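Local structure of Non-structural polyprotein (Sindbis virus, 4GUA) at residues G335-V340 and E440-S445; D436-H441 and T477-T482. The protein is a fragment of the alphavirus replicase polyprotein whose nsP2 cysteine protease probably cleaves the precursor, joined to the macro and zinc-binding domains of nsP3. One frame throughout, in Å; residues are numbered along the deposited sequence.

Contact 1 (G335-V340 and E440-S445); sequences GTRDGV and EHNIKS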
loop_
_atom_site.group_PDB
_atom_site.type_symbol
_atom_site.label_atom_id
_atom_site.label_comp_id
_atom_site.label_asym_id
_atom_site.label_seq_id
_atom_site.Cartn_x
_atom_site.Cartn_y
_atom_site.Cartn_z
ATOM N N GLY A 335 0.399 19.958 0.622
ATOM C CA GLY A 335 1.224 21.079 0.203
ATOM C C GLY A 335 2.682 20.990 0.629
ATOM O O GLY A 335 3.536 21.723 0.123
ATOM N N THR A 336 2.975 20.063 1.534
ATOM C CA THR A 336 4.315 19.920 2.096
ATOM C C THR A 336 5.380 19.539 1.070
ATOM O O THR A 336 6.567 19.777 1.290
ATOM C CB THR A 336 4.302 18.835 3.209
ATOM O OG1 THR A 336 3.783 19.398 4.419
ATOM C CG2 THR A 336 5.701 18.272 3.475
ATOM N N ARG A 337 4.964 18.975 -0.059
ATOM C CA ARG A 337 5.919 18.494 -1.051
ATOM C C ARG A 337 5.652 18.966 -2.459
ATOM O O ARG A 337 4.708 19.714 -2.705
ATOM C CB ARG A 337 5.927 16.972 -1.068
ATOM C CG ARG A 337 6.679 16.337 0.042
ATOM C CD ARG A 337 6.669 14.870 -0.203
ATOM N NE ARG A 337 7.299 14.140 0.876
ATOM C CZ ARG A 337 8.183 13.170 0.696
ATOM N NH1 ARG A 337 8.555 12.796 -0.526
ATOM N NH2 ARG A 337 8.696 12.570 1.753
ATOM N N ASP A 338 6.458 18.472 -3.398
ATOM C CA ASP A 338 6.451 19.059 -4.721
ATOM C C ASP A 338 5.180 18.518 -5.414
ATOM O O ASP A 338 4.243 19.288 -5.614
ATOM C CB ASP A 338 7.768 18.802 -5.492
ATOM C CG ASP A 338 8.959 18.473 -4.569
ATOM O OD1 ASP A 338 8.935 18.846 -3.381
ATOM O OD2 ASP A 338 9.928 17.841 -5.043
ATOM N N GLY A 339 5.093 17.228 -5.752
ATOM C CA GLY A 339 6.230 16.363 -6.020
ATOM C C GLY A 339 6.394 16.418 -7.531
ATOM O O GLY A 339 5.576 17.071 -8.176
ATOM N N VAL A 340 7.402 15.762 -8.111
ATOM C CA VAL A 340 7.565 15.769 -9.580
ATOM C C VAL A 340 8.471 14.596 -9.987
ATOM O O VAL A 340 9.187 14.026 -9.158
ATOM C CB VAL A 340 8.084 17.143 -10.173
ATOM C CG1 VAL A 340 7.573 17.373 -11.617
ATOM C CG2 VAL A 340 7.579 18.315 -9.370
ATOM N N GLU A 440 9.947 11.127 5.613
ATOM C CA GLU A 440 9.190 11.960 6.534
ATOM C C GLU A 440 9.681 13.410 6.482
ATOM O O GLU A 440 8.896 14.345 6.632
ATOM C CB GLU A 440 9.294 11.405 7.961
ATOM C CG GLU A 440 8.480 10.136 8.200
ATOM C CD GLU A 440 8.856 9.420 9.502
ATOM O OE1 GLU A 440 9.706 9.952 10.255
ATOM O OE2 GLU A 440 8.309 8.318 9.764
ATOM N N HIS A 441 10.986 13.592 6.291
ATOM C CA HIS A 441 11.571 14.930 6.212
ATOM C C HIS A 441 11.824 15.435 4.798
ATOM O O HIS A 441 12.445 16.477 4.617
ATOM C CB HIS A 441 12.830 14.996 7.063
ATOM C CG HIS A 441 12.548 14.859 8.525
ATOM N ND1 HIS A 441 12.589 13.649 9.180
ATOM C CD2 HIS A 441 12.173 15.775 9.448
ATOM C CE1 HIS A 441 12.274 13.827 10.451
ATOM N NE2 HIS A 441 12.017 15.108 10.639
ATOM N N ASN A 442 11.370 14.675 3.805
ATOM C CA ASN A 442 11.567 15.018 2.398
ATOM C C ASN A 442 13.014 15.354 2.072
ATOM O O ASN A 442 13.305 16.366 1.438
ATOM C CB ASN A 442 10.674 16.181 1.985
ATOM C CG ASN A 442 10.552 16.300 0.480
ATOM O OD1 ASN A 442 10.840 15.351 -0.249
ATOM N ND2 ASN A 442 10.141 17.469 0.006
ATOM N N ILE A 443 13.915 14.493 2.521
ATOM C CA ILE A 443 15.332 14.639 2.257
ATOM C C ILE A 443 15.628 14.285 0.801
ATOM O O ILE A 443 15.280 13.201 0.327
ATOM C CB ILE A 443 16.132 13.745 3.206
ATOM C CG1 ILE A 443 15.842 14.170 4.650
ATOM C CG2 ILE A 443 17.622 13.809 2.878
ATOM C CD1 ILE A 443 16.607 13.402 5.682
ATOM N N LYS A 444 16.255 15.221 0.097
ATOM C CA LYS A 444 16.468 15.101 -1.341
ATOM C C LYS A 444 17.682 14.231 -1.714
ATOM O O LYS A 444 17.688 13.559 -2.748
ATOM C CB LYS A 444 16.611 16.493 -1.960
ATOM C CG LYS A 444 15.416 17.412 -1.739
ATOM C CD LYS A 444 14.318 17.133 -2.751
ATOM C CE LYS A 444 13.334 18.294 -2.858
ATOM N NZ LYS A 444 12.100 17.931 -3.622
ATOM N N SER A 445 18.715 14.263 -0.882
ATOM C CA SER A 445 19.909 13.466 -1.126
ATOM C C SER A 445 20.443 12.938 0.194
ATOM O O SER A 445 20.366 13.617 1.225
ATOM C CB SER A 445 20.995 14.308 -1.795
ATOM O OG SER A 445 21.228 15.508 -1.070
#

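Contact 2 (D436-H441 and T477-T482); sequences DLVNEH and TDADVT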
loop_
_atom_site.group_PDB
_atom_site.type_symbol
_atom_site.label_atom_id
_atom_site.label_comp_id
_atom_site.label_asym_id
_atom_site.label_seq_id
_atom_site.Cartn_x
_atom_site.Cartn_y
_atom_site.Cartn_z
ATOM N N ASP A 436 12.600 5.741 6.342
ATOM C CA ASP A 436 11.421 6.332 6.958
ATOM C C ASP A 436 11.679 7.813 7.180
ATOM O O ASP A 436 10.850 8.654 6.837
ATOM C CB ASP A 436 11.092 5.650 8.292
ATOM C CG ASP A 436 10.405 4.298 8.119
ATOM O OD1 ASP A 436 9.773 4.066 7.060
ATOM O OD2 ASP A 436 10.500 3.467 9.050
ATOM N N LEU A 437 12.854 8.121 7.727
ATOM C CA LEU A 437 13.246 9.500 8.012
ATOM C C LEU A 437 13.398 10.336 6.747
ATOM O O LEU A 437 12.980 11.498 6.706
ATOM C CB LEU A 437 14.545 9.513 8.814
ATOM C CG LEU A 437 14.350 9.092 10.272
ATOM C CD1 LEU A 437 15.684 8.853 10.973
ATOM C CD2 LEU A 437 13.532 10.145 11.015
ATOM N N VAL A 438 14.010 9.744 5.723
ATOM C CA VAL A 438 14.223 10.428 4.453
ATOM C C VAL A 438 12.883 10.875 3.889
ATOM O O VAL A 438 12.722 12.017 3.451
ATOM C CB VAL A 438 14.928 9.519 3.437
ATOM C CG1 VAL A 438 14.760 10.054 2.018
ATOM C CG2 VAL A 438 16.396 9.390 3.787
ATOM N N ASN A 439 11.908 9.976 3.937
ATOM C CA ASN A 439 10.588 10.288 3.424
ATOM C C ASN A 439 9.855 11.293 4.300
ATOM O O ASN A 439 9.245 12.226 3.796
ATOM C CB ASN A 439 9.763 9.017 3.283
ATOM C CG ASN A 439 10.248 8.153 2.156
ATOM O OD1 ASN A 439 10.835 8.652 1.196
ATOM N ND2 ASN A 439 9.998 6.854 2.249
ATOM N N GLU A 440 9.947 11.127 5.613
ATOM C CA GLU A 440 9.190 11.960 6.534
ATOM C C GLU A 440 9.681 13.410 6.482
ATOM O O GLU A 440 8.896 14.345 6.632
ATOM C CB GLU A 440 9.294 11.405 7.961
ATOM C CG GLU A 440 8.480 10.136 8.200
ATOM C CD GLU A 440 8.856 9.420 9.502
ATOM O OE1 GLU A 440 9.706 9.952 10.255
ATOM O OE2 GLU A 440 8.309 8.318 9.764
ATOM N N HIS A 441 10.986 13.592 6.291
ATOM C CA HIS A 441 11.571 14.930 6.212
ATOM C C HIS A 441 11.824 15.435 4.798
ATOM O O HIS A 441 12.445 16.477 4.617
ATOM C CB HIS A 441 12.830 14.996 7.063
ATOM C CG HIS A 441 12.548 14.859 8.525
ATOM N ND1 HIS A 441 12.589 13.649 9.180
ATOM C CD2 HIS A 441 12.173 15.775 9.448
ATOM C CE1 HIS A 441 12.274 13.827 10.451
ATOM N NE2 HIS A 441 12.017 15.108 10.639
ATOM N N THR A 477 12.297 5.367 -1.318
ATOM C CA THR A 477 12.320 6.822 -1.158
ATOM C C THR A 477 12.402 7.542 -2.512
ATOM O O THR A 477 12.536 6.912 -3.559
ATOM C CB THR A 477 13.536 7.273 -0.322
ATOM O OG1 THR A 477 14.740 7.086 -1.078
ATOM C CG2 THR A 477 13.619 6.493 0.979
ATOM N N ASP A 478 12.310 8.868 -2.477
ATOM C CA ASP A 478 12.518 9.706 -3.659
ATOM C C ASP A 478 13.920 10.314 -3.709
ATOM O O ASP A 478 14.218 11.126 -4.575
ATOM C CB ASP A 478 11.473 10.814 -3.713
ATOM C CG ASP A 478 10.095 10.291 -4.051
ATOM O OD1 ASP A 478 10.007 9.293 -4.798
ATOM O OD2 ASP A 478 9.100 10.874 -3.567
ATOM N N ALA A 479 14.769 9.936 -2.761
ATOM C CA ALA A 479 16.070 10.572 -2.590
ATOM C C ALA A 479 17.130 10.041 -3.550
ATOM O O ALA A 479 17.129 8.866 -3.900
ATOM C CB ALA A 479 16.539 10.387 -1.154
ATOM N N ASP A 480 18.024 10.927 -3.985
ATOM C CA ASP A 480 19.249 10.524 -4.665
ATOM C C ASP A 480 20.200 9.993 -3.607
ATOM O O ASP A 480 20.435 10.653 -2.599
ATOM C CB ASP A 480 19.888 11.713 -5.388
ATOM C CG ASP A 480 19.175 12.067 -6.683
ATOM O OD1 ASP A 480 18.678 11.151 -7.373
ATOM O OD2 ASP A 480 19.104 13.270 -7.008
ATOM N N VAL A 481 20.768 8.817 -3.841
ATOM C CA VAL A 481 21.612 8.177 -2.840
ATOM C C VAL A 481 23.066 8.101 -3.279
ATOM O O VAL A 481 23.372 7.682 -4.390
ATOM C CB VAL A 481 21.114 6.754 -2.510
ATOM C CG1 VAL A 481 22.047 6.078 -1.519
ATOM C CG2 VAL A 481 19.704 6.807 -1.954
ATOM N N THR A 482 23.955 8.549 -2.403
ATOM C CA THR A 482 25.385 8.420 -2.629
ATOM C C THR A 482 26.006 7.520 -1.559
ATOM O O THR A 482 26.052 7.870 -0.381
ATOM C CB THR A 482 26.075 9.790 -2.610
ATOM O OG1 THR A 482 25.536 10.608 -3.657
ATOM C CG2 THR A 482 27.572 9.635 -2.811
#

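Contact 1 (G335-V340 and E440-S445)
Arg337 and Asn442 mark the closest approach of the two loop backbones, their CA atoms 7.5 Å apart, and the chain directions there diverge by 34°. The Arg337 side chain, extended from CG to NE, passes slantwise across that of Asn442, and the guanidinium stacks on the amide, the planes 24° apart. Asn442 OD1 lies over one face of the guanidinium, toward its rim and 3.4 Å from NH1. The guanidinium is placed only approximately, since NH2 is modelled too close to Asn439 O. The amide reaches this position because CG of Asn442 is turned anti to its own backbone N (chi1 -164°). Beside this stack, Asp338 and Lys444 reach out from opposite directions to form a salt bridge, OD2 to NZ 2.6 Å; Asp338 OD1 is more distant from the same NZ, at 3.3 Å. Arg337 NH1 also has a long, weak ion pair with Asp478. The arrangement lies largely at the surface, with an amide–guanidinium stack at its centre. Residues 440-445 leave helix 420-440 through a Schellman motif: Asn442, with positive phi, is the C-prime residue, with bonds from Ile443 N to Val438 O and from Asn442 N to Asn439 O.

Contact 2 (D436-H441 and T477-T482)
Thr477 OG1 is held by two groups, a hydrogen bond with Leu474 O and a weak one from Ala479 N at 3.3 Å, the latter in the pattern of an ST turn. The hydroxyl sits between the backbone N and the carbonyl carbon (chi1 70°), which leaves CB and CG2 of Thr477 to meet the helix. Two consecutive helical residues receive them, and both side chains cross that of Thr477 at about a right angle. Val438 comes with CG1, anti to its backbone N (chi1 162°), and this single methyl touches both Ala479 CB, at 3.7 Å, and Thr477 CB, at 3.8 Å. Asn439 approaches with its amide. Its OD1 rests against the carbon atoms of Thr477, 3.3 Å from CA and 3.4 Å from CB, while ND2 hydrogen-bonds Arg476 O just ahead of the segment. That bond fixes the rotation of the amide and ties the helix to the chain leading into 477-482. Across the interface itself the fit is made by van der Waals packing of mostly buried groups. At the end of the helix Leu437 O takes two bonds, from His441 N at 2.9 Å and, weakly, from His441 ND1 at 3.3 Å, with the carbonyl oxygen in the plane of the imidazole at its edge. Asp478 turns to another neighbour, its OD1 hydrogen-bonded to Ser292 OG. The contact thus lays the last turn of helix 420-440 against the loop that follows helix 463-474. Helix 323-333 adjoins it through His324 and Cys327, which touch Asn439, and beyond Ala479 the chain enters strand 480-484, between strands 346-349 and 445-448 of the six-stranded mixed sheet.

The centres of the two contacts lie about 8 Å apart, and their segments overlap at Glu440 and His441, where helix 420-440 ends. Along the chain the order is 335-340, then 436-441 running on into 440-445, and last 477-482. The segments 440-445 and 477-482 lead into adjacent parallel strands, 445-448 and 480-484, and a probable backbone bond from Asp480 N to Lys444 O joins them at the start of that pairing. Contact 1, the more exposed, ties the loop before strand 346-349 to the end of helix 420-440; contact 2, the buried one, packs that helix end on the loop leading into strand 480-484.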